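PDB 3FP5: acyl-CoA Binding Protein from Moniliophthora perniciosa, which probably binds long-chain acyl-CoA esters with its small all-helical fold and keeps them available for fatty acid metabolism. Local coordinates for residues Tyr35-Gln40 with Tyr77-Glu82. Residues are numbered along the deposited sequence; the frame is centred on the assembly and turned at random.
Sequences YKYFKQ and YQKYVE
Tyr-37 and Tyr-80 meet where two helices of the acyl-CoA-binding helical bundle, 28-42 and 73-91, pack against each other. The segments 35-40 and 77-82 run roughly antiparallel at 145°, with axes 8.9 Å apart. Tyr-37 points toward helix 73-91, while Tyr-80 starts off to one side and brings its ring back over helix 28-42; the CB atoms of Tyr-37 and Tyr-80 lie 4.2 Å apart.

On the first flank Tyr-37 and Lys-79 run side by side. With CG beside the backbone N (chi1 -75°), Tyr-37 turns a face to Lys-79, whose CB stands 3.6 Å from the ring centroid, only 11° off the normal: a CH-pi contact. Lys-79 CG continues the cover toward Tyr-37 CZ at 3.9 Å, and the bend at chi2 then leads the ammonium end away. Lysine suits this border because its methylenes pack on an aromatic face while its charge need not be buried. Lys-36 CG lies over the opposite face, offset toward the rim, so the ring of Tyr-37 is sandwiched between aliphatic chains. Replacing Tyr-37 by an alanine would remove the ring, and would probably leave a gap between the Lys-36 and Lys-79 methylenes and take away the face on which Lys-79 CB rests.

On the second flank the ring of Tyr-80 lies obliquely against the backbone of Tyr-37 and Phe-38, its CE1 3.9 Å from Phe-38 CB. Tyrosine suits this place because its ring packs on Ala-11, Val-12 and Val-15 of helix 5-17 while its hydroxyl can take a polar partner, here a MES molecule probably from the crystallisation liquor. No hydrogen bond or salt bridge spans the two segments, so van der Waals and CH-pi contacts hold them, without any single directional bond.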
ATOM      1  N   TYR A  35      -1.731  -0.790   3.755  1.00 14.06           N
ATOM      2  CA  TYR A  35      -1.273  -0.503   5.113  1.00 12.64           C
ATOM      3  C   TYR A  35      -0.182  -1.477   5.533  1.00 11.94           C
ATOM      4  O   TYR A  35       0.884  -1.067   6.012  1.00 12.52           O
ATOM      5  CB  TYR A  35      -2.418  -0.579   6.136  1.00 11.55           C
ATOM      6  CG  TYR A  35      -1.932  -0.312   7.550  1.00 11.24           C
ATOM      7  CD1 TYR A  35      -1.707   0.985   7.986  1.00 14.64           C
ATOM      8  CD2 TYR A  35      -1.641  -1.359   8.428  1.00 13.84           C
ATOM      9  CE1 TYR A  35      -1.242   1.242   9.266  1.00 17.08           C
ATOM     10  CE2 TYR A  35      -1.176  -1.113   9.710  1.00 14.22           C
ATOM     11  CZ  TYR A  35      -0.978   0.191  10.124  1.00 16.42           C
ATOM     12  OH  TYR A  35      -0.510   0.451  11.390  1.00 18.86           O
ATOM     13  N   LYS A  36      -0.451  -2.766   5.349  1.00 11.17           N
ATOM     14  CA  LYS A  36       0.443  -3.778   5.891  1.00 10.61           C
ATOM     15  C   LYS A  36       1.813  -3.684   5.214  1.00 12.87           C
ATOM     16  O   LYS A  36       2.847  -3.765   5.882  1.00 14.01           O
ATOM     17  CB  LYS A  36      -0.167  -5.191   5.804  1.00 12.14           C
ATOM     18  CG  LYS A  36      -0.173  -5.832   4.421  1.00 13.97           C
ATOM     19  CD  LYS A  36      -1.103  -7.044   4.395  1.00 13.71           C
ATOM     20  CE  LYS A  36      -1.045  -7.760   3.054  1.00 16.85           C
ATOM     21  NZ  LYS A  36      -2.114  -8.791   2.910  1.00 20.81           N
ATOM     22  N   TYR A  37       1.824  -3.454   3.903  1.00 10.96           N
ATOM     23  CA  TYR A  37       3.108  -3.342   3.212  1.00  9.77           C
ATOM     24  C   TYR A  37       3.770  -1.982   3.421  1.00 11.41           C
ATOM     25  O   TYR A  37       4.998  -1.878   3.386  1.00 12.05           O
ATOM     26  CB  TYR A  37       3.001  -3.726   1.730  1.00 15.11           C
ATOM     27  CG  TYR A  37       2.882  -5.222   1.563  1.00 10.64           C
ATOM     28  CD1 TYR A  37       3.893  -6.071   2.019  1.00  9.39           C
ATOM     29  CD2 TYR A  37       1.749  -5.797   0.988  1.00 13.92           C
ATOM     30  CE1 TYR A  37       3.794  -7.438   1.876  1.00 11.43           C
ATOM     31  CE2 TYR A  37       1.635  -7.174   0.861  1.00 16.00           C
ATOM     32  CZ  TYR A  37       2.667  -7.990   1.311  1.00 15.50           C
ATOM     33  OH  TYR A  37       2.579  -9.359   1.193  1.00 16.35           O
ATOM     34  N   PHE A  38       2.967  -0.938   3.644  1.00 12.10           N
ATOM     35  CA  PHE A  38       3.548   0.341   4.011  1.00 10.49           C
ATOM     36  C   PHE A  38       4.352   0.228   5.313  1.00 10.54           C
ATOM     37  O   PHE A  38       5.495   0.667   5.375  1.00 10.86           O
ATOM     38  CB  PHE A  38       2.495   1.441   4.134  1.00 11.10           C
ATOM     39  CG  PHE A  38       3.061   2.733   4.650  1.00 11.21           C
ATOM     40  CD1 PHE A  38       3.710   3.613   3.791  1.00 12.96           C
ATOM     41  CD2 PHE A  38       2.974   3.055   5.998  1.00 14.69           C
ATOM     42  CE1 PHE A  38       4.243   4.802   4.266  1.00 15.72           C
ATOM     43  CE2 PHE A  38       3.510   4.238   6.481  1.00 17.79           C
ATOM     44  CZ  PHE A  38       4.147   5.115   5.620  1.00 15.27           C
ATOM     45  N   LYS A  39       3.748  -0.359   6.344  1.00 12.42           N
ATOM     46  CA  LYS A  39       4.453  -0.552   7.604  1.00 15.34           C
ATOM     47  C   LYS A  39       5.663  -1.461   7.414  1.00 12.23           C
ATOM     48  O   LYS A  39       6.758  -1.153   7.877  1.00 12.87           O
ATOM     49  CB  LYS A  39       3.510  -1.111   8.667  1.00 12.66           C
ATOM     50  CG  LYS A  39       2.321  -0.220   8.914  1.00 12.43           C
ATOM     51  CD  LYS A  39       2.768   1.138   9.444  1.00 14.26           C
ATOM     52  CE  LYS A  39       3.363   1.013  10.834  1.00 18.84           C
ATOM     53  NZ  LYS A  39       3.488   2.358  11.482  1.00 22.55           N
ATOM     54  N   GLN A  40       5.469  -2.567   6.704  1.00 10.36           N
ATOM     55  CA  GLN A  40       6.544  -3.544   6.518  1.00 11.14           C
ATOM     56  C   GLN A  40       7.724  -2.945   5.737  1.00 13.33           C
ATOM     57  O   GLN A  40       8.887  -3.316   5.948  1.00 15.45           O
ATOM     58  CB  GLN A  40       6.004  -4.793   5.822  1.00 11.85           C
ATOM     59  CG  GLN A  40       6.942  -6.001   5.879  1.00 11.25           C
ATOM     60  CD  GLN A  40       7.121  -6.572   7.289  1.00 11.05           C
ATOM     61  OE1 GLN A  40       6.284  -6.338   8.167  1.00 11.26           O
ATOM     62  NE2 GLN A  40       8.202  -7.309   7.509  1.00 12.69           N
ATOM     63  N   TYR A  77       8.110  -3.186  -0.826  1.00  8.94           N
ATOM     64  CA  TYR A  77       8.107  -2.182  -1.901  1.00 13.48           C
ATOM     65  C   TYR A  77       7.379  -2.709  -3.125  1.00 15.26           C
ATOM     66  O   TYR A  77       6.521  -2.030  -3.692  1.00 12.45           O
ATOM     67  CB  TYR A  77       9.526  -1.845  -2.364  1.00 10.85           C
ATOM     68  CG  TYR A  77      10.402  -1.101  -1.386  1.00 11.70           C
ATOM     69  CD1 TYR A  77       9.863  -0.409  -0.307  1.00 10.93           C
ATOM     70  CD2 TYR A  77      11.784  -1.076  -1.566  1.00 15.04           C
ATOM     71  CE1 TYR A  77      10.687   0.280   0.583  1.00 15.36           C
ATOM     72  CE2 TYR A  77      12.608  -0.396  -0.687  1.00 16.72           C
ATOM     73  CZ  TYR A  77      12.058   0.277   0.387  1.00 19.59           C
ATOM     74  OH  TYR A  77      12.884   0.961   1.254  1.00 20.92           O
ATOM     75  N   GLN A  78       7.747  -3.917  -3.534  1.00 13.25           N
ATOM     76  CA  GLN A  78       7.221  -4.509  -4.757  1.00 14.33           C
ATOM     77  C   GLN A  78       5.714  -4.752  -4.671  1.00 14.87           C
ATOM     78  O   GLN A  78       4.958  -4.377  -5.570  1.00 13.54           O
ATOM     79  CB  GLN A  78       7.950  -5.816  -5.056  1.00 14.63           C
ATOM     80  CG  GLN A  78       7.442  -6.484  -6.312  1.00 23.95           C
ATOM     81  CD  GLN A  78       7.980  -7.884  -6.477  1.00 35.19           C
ATOM     82  OE1 GLN A  78       8.502  -8.479  -5.531  1.00 39.47           O
ATOM     83  NE2 GLN A  78       7.857  -8.423  -7.685  1.00 42.38           N
ATOM     84  N   LYS A  79       5.281  -5.376  -3.578  1.00 13.82           N
ATOM     85  CA  LYS A  79       3.873  -5.683  -3.378  1.00 12.74           C
ATOM     86  C   LYS A  79       3.011  -4.420  -3.329  1.00 13.06           C
ATOM     87  O   LYS A  79       1.906  -4.391  -3.871  1.00 15.64           O
ATOM     88  CB  LYS A  79       3.697  -6.499  -2.093  1.00 12.50           C
ATOM     89  CG  LYS A  79       4.284  -7.902  -2.188  1.00 17.89           C
ATOM     90  CD  LYS A  79       3.713  -8.624  -3.395  1.00 27.01           C
ATOM     91  CE  LYS A  79       4.181 -10.073  -3.456  1.00 33.94           C
ATOM     92  NZ  LYS A  79       3.714 -10.742  -4.705  1.00 34.40           N
ATOM     93  N   TYR A  80       3.518  -3.384  -2.669  1.00 10.53           N
ATOM     94  CA  TYR A  80       2.791  -2.124  -2.533  1.00 10.72           C
ATOM     95  C   TYR A  80       2.625  -1.470  -3.912  1.00 11.66           C
ATOM     96  O   TYR A  80       1.507  -1.119  -4.333  1.00 11.34           O
ATOM     97  CB  TYR A  80       3.538  -1.191  -1.566  1.00 11.07           C
ATOM     98  CG  TYR A  80       2.766   0.050  -1.176  1.00 13.34           C
ATOM     99  CD1 TYR A  80       2.164   0.169   0.079  1.00 11.31           C
ATOM    100  CD2 TYR A  80       2.639   1.112  -2.065  1.00 13.11           C
ATOM    101  CE1 TYR A  80       1.448   1.329   0.424  1.00 13.72           C
ATOM    102  CE2 TYR A  80       1.935   2.260  -1.727  1.00 12.31           C
ATOM    103  CZ  TYR A  80       1.341   2.365  -0.490  1.00 15.73           C
ATOM    104  OH  TYR A  80       0.644   3.522  -0.189  1.00 13.38           O
ATOM    105  N   VAL A  81       3.741  -1.315  -4.621  1.00  9.39           N
ATOM    106  CA  VAL A  81       3.702  -0.703  -5.955  1.00 10.81           C
ATOM    107  C   VAL A  81       2.799  -1.499  -6.899  1.00 16.26           C
ATOM    108  O   VAL A  81       1.936  -0.941  -7.589  1.00 12.84           O
ATOM    109  CB  VAL A  81       5.119  -0.563  -6.559  1.00  9.10           C
ATOM    110  CG1 VAL A  81       5.038  -0.173  -8.052  1.00 13.11           C
ATOM    111  CG2 VAL A  81       5.934   0.451  -5.755  1.00 11.26           C
ATOM    112  N   GLU A  82       2.985  -2.812  -6.920  1.00 14.19           N
ATOM    113  CA  GLU A  82       2.185  -3.656  -7.791  1.00 15.03           C
ATOM    114  C   GLU A  82       0.680  -3.594  -7.504  1.00 14.80           C
ATOM    115  O   GLU A  82      -0.129  -3.616  -8.438  1.00 16.67           O
ATOM    116  CB  GLU A  82       2.700  -5.093  -7.745  1.00 15.49           C
ATOM    117  CG  GLU A  82       3.990  -5.255  -8.522  1.00 20.03           C
ATOM    118  CD  GLU A  82       4.525  -6.665  -8.454  1.00 26.40           C
ATOM    119  OE1 GLU A  82       3.964  -7.481  -7.688  1.00 31.57           O
ATOM    120  OE2 GLU A  82       5.506  -6.949  -9.171  1.00 30.35           O
TER